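PDB 1W1A: peptidoglycan-N-acetylmuramic acid deacetylase PdaA from Bacillus subtilis, which removes the acetyl group from N-acetylmuramic acid residues of peptidoglycan, a step toward muramic delta-lactam in the spore cortex, and is required for germination. Local coordinates for residues Gly73-Val78 / Leu215-Arg220; Trp181-Val186 / Ala211-His216. All blocks are in the same frame, centred on the assembly; numbering follows the deposited sequence.

Interaction 1 of 2, residues Gly73-Val78 / Leu215-Arg220; sequences GYTPKV and LHTVSR. With NDG (2-acetamido-2-deoxy-alpha-D-glucopyranose), chain E.
Thr75 and Thr217 meet through their hydroxyls, Thr75 OG1 to Thr217 OG1 at 2.7 Å, at the start of helix 75-84. Glu71 also hydrogen-bonds Thr75 OG1, and Asn68 makes a weak hydrogen bond with Thr217 OG1. A second polar link runs through one water, which accepts from Tyr74 N at 2.7 Å and donates to Thr217 O.

Apolar contact is small: the Thr217 and Val78 side chains cross at about a right angle, with Thr217 CG2 3.7 Å from Val78 CG2. Thr217 has OG1 between its backbone N and carbonyl carbon (chi1 66°), which turns the hydroxyl to Thr75 and leaves CG2 for Val78.

The Tyr74 ring lies along the loop. The carbonyl oxygens of Thr217 and Val218 come to its edge, Val218 O 3.4 Å from Tyr74 CE2, and Tyr74 OH ends 3.7 Å from Arg220 CA. With only an alanine methyl here, the 218-220 backbone is likely to lose its lateral support and be freer to shift.

Helix and loop are thus joined by hydroxyls, water and ring edge just beyond His216, the probable proton donor, whose NE2 shares a hydrogen bond with sugar O3.

Interaction 2 of 2, residues Trp181-Val186 / Ala211-His216; sequences WSVAFV and AIYLLH. With NDG (2-acetamido-2-deoxy-alpha-D-glucopyranose), chain E.
Leu214 lays its CD2 methyl over the five-membered ring of Trp181, 3.8 Å from the centroid and 11° off the ring normal, a CH-pi contact. The two side chains run side by side, with Leu214 CB also against Trp181 CB. Val183 repeats the theme on Tyr213: Val183 CG1 stands 3.8 Å above the centroid of the phenol ring, almost on its normal, while CG2 packs on Tyr213 CE1. Farther along, the Leu215 methyl CD2 reaches CE1 and CZ of the Phe185 ring at 3.5 Å.

Backbone bonds set these pairs in place. Ile212 O takes two donors: Ser182 N in the carbonyl plane and nearly straight (176°), and Val183 N from above that plane at a longer 3.2 Å. Leu214 N returns a bond to Val183 O, completing a single bridge between Val183 and Tyr213. Ser182 OG, placed between its own N and carbonyl carbon (chi1 71°), accepts from Ile212 N at 2.7 Å, and it has a further hydrogen-bonding partner in His208. A water close to both Phe185 O and Leu214 O lies where the two segments diverge.

Outside this shell, Trp25 meets Trp181 edge-to-face and also bonds its carbonyl, Met203 O holds the Tyr213 hydroxyl, and strand 61-68 flanks strand 211-215 by backbone bonds.

The arrangement is a loop added to the edge of a parallel strand that leads into the active site. Trp181 and Leu214 come within van der Waals range of sugar O4, and His216, the probable proton donor, comes two residues after Leu214, its ND1 hydrogen-bonded to Asp187. Apolar packing with paired backbone groups therefore probably helps shape one side of the sugar site.

In the fold
From the N terminus, strand 61-68 leads through a short loop to helix 75-84, where segment 73-78 waits for its partner until residues 215-220, so interaction 1 closes a loop spanning most of the NodB homology range. Within that span the chain passes 181-186, runs through helix 196-205 and returns on strand 211-215, where interaction 2 closes a much shorter loop. Interaction 2 lies wholly within the span of interaction 1, and the two share Leu215 and His216. One strand and its exit loop thus join the loop after strand 177-178 to the first turn of helix 75-84, while His216 at their junction meets the bound sugar through NE2.

Interaction 1 of 2, residues Gly73-Val78 / Leu215-Arg220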
ATOM      1  N   GLY A  73     -14.760 -10.877  -0.430  1.00 29.65           N
ATOM      2  CA  GLY A  73     -15.709 -10.676  -1.511  1.00 28.49           C
ATOM      3  C   GLY A  73     -15.879  -9.350  -2.224  1.00 30.52           C
ATOM      4  O   GLY A  73     -16.837  -9.235  -2.982  1.00 29.85           O
ATOM      5  N   TYR A  74     -14.994  -8.366  -2.030  1.00 29.20           N
ATOM      6  CA  TYR A  74     -15.176  -7.080  -2.715  1.00 29.62           C
ATOM      7  C   TYR A  74     -14.044  -6.670  -3.628  1.00 29.86           C
ATOM      8  O   TYR A  74     -14.154  -5.673  -4.331  1.00 32.26           O
ATOM      9  CB  TYR A  74     -15.385  -5.933  -1.715  1.00 31.20           C
ATOM     10  CG  TYR A  74     -16.491  -6.154  -0.718  1.00 28.36           C
ATOM     11  CD1 TYR A  74     -17.822  -6.188  -1.120  1.00 30.04           C
ATOM     12  CD2 TYR A  74     -16.200  -6.352   0.630  1.00 29.16           C
ATOM     13  CE1 TYR A  74     -18.848  -6.418  -0.196  1.00 30.78           C
ATOM     14  CE2 TYR A  74     -17.204  -6.584   1.558  1.00 30.76           C
ATOM     15  CZ  TYR A  74     -18.527  -6.619   1.141  1.00 31.53           C
ATOM     16  OH  TYR A  74     -19.517  -6.879   2.058  1.00 29.43           O
ATOM     17  N   THR A  75     -12.949  -7.415  -3.632  1.00 29.48           N
ATOM     18  CA  THR A  75     -11.834  -7.017  -4.475  1.00 28.43           C
ATOM     19  C   THR A  75     -12.193  -6.925  -5.956  1.00 26.22           C
ATOM     20  O   THR A  75     -11.687  -6.053  -6.664  1.00 28.11           O
ATOM     21  CB  THR A  75     -10.629  -7.934  -4.265  1.00 28.09           C
ATOM     22  OG1 THR A  75     -10.285  -7.941  -2.876  1.00 27.30           O
ATOM     23  CG2 THR A  75      -9.448  -7.431  -5.043  1.00 27.23           C
ATOM     24  N   PRO A  76     -13.066  -7.814  -6.451  1.00 25.86           N
ATOM     25  CA  PRO A  76     -13.419  -7.713  -7.885  1.00 24.55           C
ATOM     26  C   PRO A  76     -14.115  -6.366  -8.141  1.00 25.79           C
ATOM     27  O   PRO A  76     -13.847  -5.673  -9.133  1.00 23.46           O
ATOM     28  CB  PRO A  76     -14.365  -8.886  -8.103  1.00 21.12           C
ATOM     29  CG  PRO A  76     -13.922  -9.891  -7.062  1.00 24.25           C
ATOM     30  CD  PRO A  76     -13.639  -9.028  -5.837  1.00 22.61           C
ATOM     31  N   LYS A  77     -15.023  -5.990  -7.247  1.00 26.94           N
ATOM     32  CA  LYS A  77     -15.689  -4.701  -7.424  1.00 29.30           C
ATOM     33  C   LYS A  77     -14.640  -3.602  -7.351  1.00 28.18           C
ATOM     34  O   LYS A  77     -14.674  -2.655  -8.145  1.00 32.11           O
ATOM     35  CB  LYS A  77     -16.782  -4.471  -6.371  1.00 26.91           C
ATOM     36  CG  LYS A  77     -18.097  -5.182  -6.676  1.00 31.33           C
ATOM     37  CD  LYS A  77     -19.267  -4.669  -5.788  1.00 33.55           C
ATOM     38  CE  LYS A  77     -19.028  -4.928  -4.287  1.00 38.11           C
ATOM     39  NZ  LYS A  77     -20.091  -4.375  -3.357  1.00 35.74           N
ATOM     40  N   VAL A  78     -13.689  -3.731  -6.427  1.00 27.38           N
ATOM     41  CA  VAL A  78     -12.626  -2.719  -6.308  1.00 26.42           C
ATOM     42  C   VAL A  78     -11.872  -2.613  -7.625  1.00 27.09           C
ATOM     43  O   VAL A  78     -11.557  -1.511  -8.090  1.00 27.69           O
ATOM     44  CB  VAL A  78     -11.630  -3.057  -5.165  1.00 25.28           C
ATOM     45  CG1 VAL A  78     -10.351  -2.249  -5.307  1.00 20.66           C
ATOM     46  CG2 VAL A  78     -12.284  -2.772  -3.821  1.00 22.84           C
ATOM     47  N   LEU A 215      -5.635   1.366   1.705  1.00 27.08           N
ATOM     48  CA  LEU A 215      -7.007   0.910   1.871  1.00 26.07           C
ATOM     49  C   LEU A 215      -7.051  -0.603   1.929  1.00 27.03           C
ATOM     50  O   LEU A 215      -6.093  -1.278   1.554  1.00 26.74           O
ATOM     51  CB  LEU A 215      -7.865   1.377   0.689  1.00 20.67           C
ATOM     52  CG  LEU A 215      -7.867   2.875   0.337  1.00 22.97           C
ATOM     53  CD1 LEU A 215      -8.463   3.048  -1.061  1.00 14.35           C
ATOM     54  CD2 LEU A 215      -8.671   3.681   1.414  1.00 15.03           C
ATOM     55  N   HIS A 216      -8.168  -1.125   2.411  1.00 25.65           N
ATOM     56  CA  HIS A 216      -8.371  -2.561   2.468  1.00 29.64           C
ATOM     57  C   HIS A 216      -9.605  -2.750   1.613  1.00 29.91           C
ATOM     58  O   HIS A 216     -10.352  -1.799   1.406  1.00 30.62           O
ATOM     59  CB  HIS A 216      -8.602  -3.028   3.910  1.00 27.04           C
ATOM     60  CG  HIS A 216      -7.439  -2.744   4.800  1.00 30.67           C
ATOM     61  ND1 HIS A 216      -7.302  -1.553   5.486  1.00 30.52           N
ATOM     62  CD2 HIS A 216      -6.297  -3.440   5.020  1.00 29.45           C
ATOM     63  CE1 HIS A 216      -6.125  -1.528   6.086  1.00 32.95           C
ATOM     64  NE2 HIS A 216      -5.494  -2.661   5.819  1.00 32.11           N
ATOM     65  N   THR A 217      -9.801  -3.958   1.097  1.00 29.83           N
ATOM     66  CA  THR A 217     -10.942  -4.241   0.231  1.00 29.84           C
ATOM     67  C   THR A 217     -11.834  -5.304   0.870  1.00 29.57           C
ATOM     68  O   THR A 217     -12.485  -6.098   0.169  1.00 28.08           O
ATOM     69  CB  THR A 217     -10.451  -4.770  -1.150  1.00 30.81           C
ATOM     70  OG1 THR A 217      -9.816  -6.040  -0.970  1.00 33.75           O
ATOM     71  CG2 THR A 217      -9.441  -3.831  -1.769  1.00 26.01           C
ATOM     72  N   VAL A 218     -11.862  -5.326   2.200  1.00 27.72           N
ATOM     73  CA  VAL A 218     -12.655  -6.321   2.910  1.00 25.64           C
ATOM     74  C   VAL A 218     -13.921  -5.799   3.598  1.00 24.97           C
ATOM     75  O   VAL A 218     -14.800  -6.581   3.927  1.00 23.38           O
ATOM     76  CB  VAL A 218     -11.797  -7.059   3.995  1.00 28.83           C
ATOM     77  CG1 VAL A 218     -10.611  -7.727   3.360  1.00 27.69           C
ATOM     78  CG2 VAL A 218     -11.324  -6.079   5.077  1.00 27.17           C
ATOM     79  N   SER A 219     -14.033  -4.490   3.809  1.00 24.90           N
ATOM     80  CA  SER A 219     -15.207  -3.970   4.520  1.00 25.06           C
ATOM     81  C   SER A 219     -16.373  -3.625   3.603  1.00 25.42           C
ATOM     82  O   SER A 219     -16.182  -3.235   2.450  1.00 29.69           O
ATOM     83  CB  SER A 219     -14.810  -2.744   5.358  1.00 26.57           C
ATOM     84  OG  SER A 219     -15.547  -2.665   6.567  1.00 25.11           O
ATOM     85  N   ARG A 220     -17.583  -3.770   4.129  1.00 27.19           N
ATOM     86  CA  ARG A 220     -18.813  -3.496   3.387  1.00 30.44           C
ATOM     87  C   ARG A 220     -18.793  -2.148   2.653  1.00 31.72           C
ATOM     88  O   ARG A 220     -18.550  -1.113   3.266  1.00 32.85           O
ATOM     89  CB  ARG A 220     -20.006  -3.543   4.349  1.00 31.87           C
ATOM     90  CG  ARG A 220     -21.324  -3.059   3.764  1.00 37.22           C
ATOM     91  CD  ARG A 220     -22.506  -3.343   4.701  1.00 40.59           C
ATOM     92  NE  ARG A 220     -23.047  -2.155   5.373  1.00 42.02           N
ATOM     93  CZ  ARG A 220     -22.418  -1.494   6.335  1.00 44.53           C
ATOM     94  NH1 ARG A 220     -21.220  -1.902   6.737  1.00 48.41           N
ATOM     95  NH2 ARG A 220     -22.982  -0.434   6.896  1.00 44.65           N
TER
HETATM   96  C1  NDG E1261      -1.617  -5.300   8.875  1.00 46.51           C
HETATM   97  C2  NDG E1261      -2.496  -4.760   7.746  1.00 46.18           C
HETATM   98  C3  NDG E1261      -1.943  -3.394   7.364  1.00 46.50           C
HETATM   99  C4  NDG E1261      -2.001  -2.459   8.597  1.00 48.57           C
HETATM  100  C5  NDG E1261      -1.342  -3.101   9.843  1.00 50.17           C
HETATM  101  C6  NDG E1261      -1.701  -2.334  11.106  1.00 51.52           C
HETATM  102  C7  NDG E1261      -3.615  -6.332   6.305  1.00 47.19           C
HETATM  103  C8  NDG E1261      -3.463  -7.563   5.428  1.00 47.52           C
HETATM  104  O5  NDG E1261      -1.788  -4.472  10.041  1.00 46.74           O
HETATM  105  O3  NDG E1261      -2.685  -2.856   6.282  1.00 41.34           O
HETATM  106  O4  NDG E1261      -1.331  -1.237   8.308  1.00 49.08           O
HETATM  107  O6  NDG E1261      -3.100  -2.061  11.158  1.00 56.38           O
HETATM  108  O7  NDG E1261      -4.734  -6.001   6.702  1.00 46.69           O
HETATM  109  N2  NDG E1261      -2.507  -5.659   6.607  1.00 45.91           N
HETATM  110  O1  NDG E1261      -0.282  -5.237   8.490  1.00 40.72           O
HETATM  111  O   HOH W   1     -12.842  -8.540  -0.399  1.00 26.64           O

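Interaction 2 of 2, residues Trp181-Val186 / Ala211-His216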
ATOM      1  N   TRP A 181       2.624   4.837   4.178  1.00 28.37           N
ATOM      2  CA  TRP A 181       1.415   5.511   3.710  1.00 27.48           C
ATOM      3  C   TRP A 181       1.191   6.819   4.443  1.00 30.05           C
ATOM      4  O   TRP A 181       1.803   7.072   5.473  1.00 31.69           O
ATOM      5  CB  TRP A 181       0.200   4.598   3.898  1.00 27.14           C
ATOM      6  CG  TRP A 181      -0.033   4.197   5.311  1.00 27.39           C
ATOM      7  CD1 TRP A 181      -0.886   4.774   6.194  1.00 27.98           C
ATOM      8  CD2 TRP A 181       0.630   3.140   6.023  1.00 30.03           C
ATOM      9  NE1 TRP A 181      -0.802   4.149   7.420  1.00 29.66           N
ATOM     10  CE2 TRP A 181       0.122   3.143   7.341  1.00 30.27           C
ATOM     11  CE3 TRP A 181       1.605   2.191   5.673  1.00 30.67           C
ATOM     12  CZ2 TRP A 181       0.558   2.230   8.316  1.00 31.39           C
ATOM     13  CZ3 TRP A 181       2.039   1.284   6.641  1.00 31.35           C
ATOM     14  CH2 TRP A 181       1.512   1.313   7.950  1.00 30.78           C
ATOM     15  N   SER A 182       0.303   7.650   3.916  1.00 31.70           N
ATOM     16  CA  SER A 182       0.049   8.946   4.523  1.00 32.54           C
ATOM     17  C   SER A 182      -1.424   9.115   4.860  1.00 32.40           C
ATOM     18  O   SER A 182      -1.807  10.078   5.520  1.00 30.44           O
ATOM     19  CB  SER A 182       0.515  10.075   3.579  1.00 32.05           C
ATOM     20  OG  SER A 182      -0.332  10.193   2.445  1.00 32.12           O
ATOM     21  N   VAL A 183      -2.242   8.176   4.389  1.00 32.18           N
ATOM     22  CA  VAL A 183      -3.684   8.185   4.649  1.00 29.74           C
ATOM     23  C   VAL A 183      -4.148   6.760   4.921  1.00 31.00           C
ATOM     24  O   VAL A 183      -3.886   5.848   4.127  1.00 31.37           O
ATOM     25  CB  VAL A 183      -4.501   8.725   3.444  1.00 27.59           C
ATOM     26  CG1 VAL A 183      -6.008   8.496   3.684  1.00 23.21           C
ATOM     27  CG2 VAL A 183      -4.211  10.196   3.232  1.00 22.15           C
ATOM     28  N   ALA A 184      -4.830   6.582   6.048  1.00 29.56           N
ATOM     29  CA  ALA A 184      -5.364   5.288   6.452  1.00 30.63           C
ATOM     30  C   ALA A 184      -6.462   5.533   7.474  1.00 31.61           C
ATOM     31  O   ALA A 184      -6.513   6.588   8.096  1.00 32.65           O
ATOM     32  CB  ALA A 184      -4.270   4.423   7.074  1.00 29.75           C
ATOM     33  N   PHE A 185      -7.355   4.562   7.617  1.00 30.23           N
ATOM     34  CA  PHE A 185      -8.435   4.637   8.584  1.00 29.58           C
ATOM     35  C   PHE A 185      -8.893   3.195   8.839  1.00 29.78           C
ATOM     36  O   PHE A 185      -8.370   2.251   8.215  1.00 28.65           O
ATOM     37  CB  PHE A 185      -9.583   5.528   8.081  1.00 30.95           C
ATOM     38  CG  PHE A 185     -10.026   5.224   6.676  1.00 26.54           C
ATOM     39  CD1 PHE A 185      -9.300   5.697   5.594  1.00 26.53           C
ATOM     40  CD2 PHE A 185     -11.142   4.427   6.443  1.00 25.18           C
ATOM     41  CE1 PHE A 185      -9.682   5.374   4.280  1.00 28.76           C
ATOM     42  CE2 PHE A 185     -11.526   4.101   5.145  1.00 25.26           C
ATOM     43  CZ  PHE A 185     -10.795   4.576   4.065  1.00 25.68           C
ATOM     44  N   VAL A 186      -9.838   3.015   9.755  1.00 27.04           N
ATOM     45  CA  VAL A 186     -10.285   1.672  10.096  1.00 29.52           C
ATOM     46  C   VAL A 186     -11.318   1.103   9.146  1.00 28.31           C
ATOM     47  O   VAL A 186     -12.510   1.215   9.376  1.00 32.85           O
ATOM     48  CB  VAL A 186     -10.859   1.605  11.540  1.00 29.39           C
ATOM     49  CG1 VAL A 186     -11.333   0.187  11.847  1.00 24.76           C
ATOM     50  CG2 VAL A 186      -9.797   2.045  12.555  1.00 27.29           C
ATOM     51  N   ALA A 211      -0.398  12.482  -1.354  1.00 30.47           N
ATOM     52  CA  ALA A 211      -0.910  11.478  -0.424  1.00 31.15           C
ATOM     53  C   ALA A 211      -0.834  10.054  -0.948  1.00 31.69           C
ATOM     54  O   ALA A 211      -1.135   9.785  -2.112  1.00 33.50           O
ATOM     55  CB  ALA A 211      -2.365  11.801  -0.041  1.00 28.85           C
ATOM     56  N   ILE A 212      -0.418   9.150  -0.071  1.00 30.57           N
ATOM     57  CA  ILE A 212      -0.348   7.742  -0.398  1.00 29.75           C
ATOM     58  C   ILE A 212      -1.380   7.061   0.483  1.00 29.79           C
ATOM     59  O   ILE A 212      -1.185   6.894   1.697  1.00 29.78           O
ATOM     60  CB  ILE A 212       1.036   7.127  -0.106  1.00 30.28           C
ATOM     61  CG1 ILE A 212       2.102   7.798  -0.976  1.00 30.42           C
ATOM     62  CG2 ILE A 212       1.003   5.607  -0.383  1.00 27.04           C
ATOM     63  CD1 ILE A 212       3.510   7.280  -0.700  1.00 26.94           C
ATOM     64  N   TYR A 213      -2.488   6.680  -0.135  1.00 28.58           N
ATOM     65  CA  TYR A 213      -3.567   6.010   0.571  1.00 29.77           C
ATOM     66  C   TYR A 213      -3.280   4.538   0.801  1.00 29.87           C
ATOM     67  O   TYR A 213      -2.616   3.886  -0.017  1.00 31.13           O
ATOM     68  CB  TYR A 213      -4.868   6.122  -0.220  1.00 28.74           C
ATOM     69  CG  TYR A 213      -5.540   7.463  -0.136  1.00 26.91           C
ATOM     70  CD1 TYR A 213      -4.794   8.640  -0.102  1.00 24.10           C
ATOM     71  CD2 TYR A 213      -6.932   7.560  -0.139  1.00 28.16           C
ATOM     72  CE1 TYR A 213      -5.408   9.868  -0.070  1.00 21.75           C
ATOM     73  CE2 TYR A 213      -7.563   8.801  -0.110  1.00 24.82           C
ATOM     74  CZ  TYR A 213      -6.792   9.947  -0.072  1.00 23.30           C
ATOM     75  OH  TYR A 213      -7.409  11.173   0.002  1.00 22.23           O
ATOM     76  N   LEU A 214      -3.765   4.037   1.934  1.00 29.25           N
ATOM     77  CA  LEU A 214      -3.657   2.627   2.289  1.00 30.32           C
ATOM     78  C   LEU A 214      -5.088   2.203   2.569  1.00 28.92           C
ATOM     79  O   LEU A 214      -5.690   2.629   3.549  1.00 31.51           O
ATOM     80  CB  LEU A 214      -2.809   2.398   3.547  1.00 30.78           C
ATOM     81  CG  LEU A 214      -3.199   1.083   4.248  1.00 29.75           C
ATOM     82  CD1 LEU A 214      -2.893  -0.084   3.358  1.00 32.80           C
ATOM     83  CD2 LEU A 214      -2.459   0.947   5.567  1.00 36.86           C
ATOM     84  N   LEU A 215      -5.635   1.366   1.705  1.00 27.08           N
ATOM     85  CA  LEU A 215      -7.007   0.910   1.871  1.00 26.07           C
ATOM     86  C   LEU A 215      -7.051  -0.603   1.929  1.00 27.03           C
ATOM     87  O   LEU A 215      -6.093  -1.278   1.554  1.00 26.74           O
ATOM     88  CB  LEU A 215      -7.865   1.377   0.689  1.00 20.67           C
ATOM     89  CG  LEU A 215      -7.867   2.875   0.337  1.00 22.97           C
ATOM     90  CD1 LEU A 215      -8.463   3.048  -1.061  1.00 14.35           C
ATOM     91  CD2 LEU A 215      -8.671   3.681   1.414  1.00 15.03           C
ATOM     92  N   HIS A 216      -8.168  -1.125   2.411  1.00 25.65           N
ATOM     93  CA  HIS A 216      -8.371  -2.561   2.468  1.00 29.64           C
ATOM     94  C   HIS A 216      -9.605  -2.750   1.613  1.00 29.91           C
ATOM     95  O   HIS A 216     -10.352  -1.799   1.406  1.00 30.62           O
ATOM     96  CB  HIS A 216      -8.602  -3.028   3.910  1.00 27.04           C
ATOM     97  CG  HIS A 216      -7.439  -2.744   4.800  1.00 30.67           C
ATOM     98  ND1 HIS A 216      -7.302  -1.553   5.486  1.00 30.52           N
ATOM     99  CD2 HIS A 216      -6.297  -3.440   5.020  1.00 29.45           C
ATOM    100  CE1 HIS A 216      -6.125  -1.528   6.086  1.00 32.95           C
ATOM    101  NE2 HIS A 216      -5.494  -2.661   5.819  1.00 32.11           N
TER
HETATM  102  C1  NDG E1261      -1.617  -5.300   8.875  1.00 46.51           C
HETATM  103  C2  NDG E1261      -2.496  -4.760   7.746  1.00 46.18           C
HETATM  104  C3  NDG E1261      -1.943  -3.394   7.364  1.00 46.50           C
HETATM  105  C4  NDG E1261      -2.001  -2.459   8.597  1.00 48.57           C
HETATM  106  C5  NDG E1261      -1.342  -3.101   9.843  1.00 50.17           C
HETATM  107  C6  NDG E1261      -1.701  -2.334  11.106  1.00 51.52           C
HETATM  108  C7  NDG E1261      -3.615  -6.332   6.305  1.00 47.19           C
HETATM  109  C8  NDG E1261      -3.463  -7.563   5.428  1.00 47.52           C
HETATM  110  O5  NDG E1261      -1.788  -4.472  10.041  1.00 46.74           O
HETATM  111  O3  NDG E1261      -2.685  -2.856   6.282  1.00 41.34           O
HETATM  112  O4  NDG E1261      -1.331  -1.237   8.308  1.00 49.08           O
HETATM  113  O6  NDG E1261      -3.100  -2.061  11.158  1.00 56.38           O
HETATM  114  O7  NDG E1261      -4.734  -6.001   6.702  1.00 46.69           O
HETATM  115  N2  NDG E1261      -2.507  -5.659   6.607  1.00 45.91           N
HETATM  116  O1  NDG E1261      -0.282  -5.237   8.490  1.00 40.72           O
HETATM  117  O   HOH W   2      -7.174   2.070   5.851  1.00 27.54           O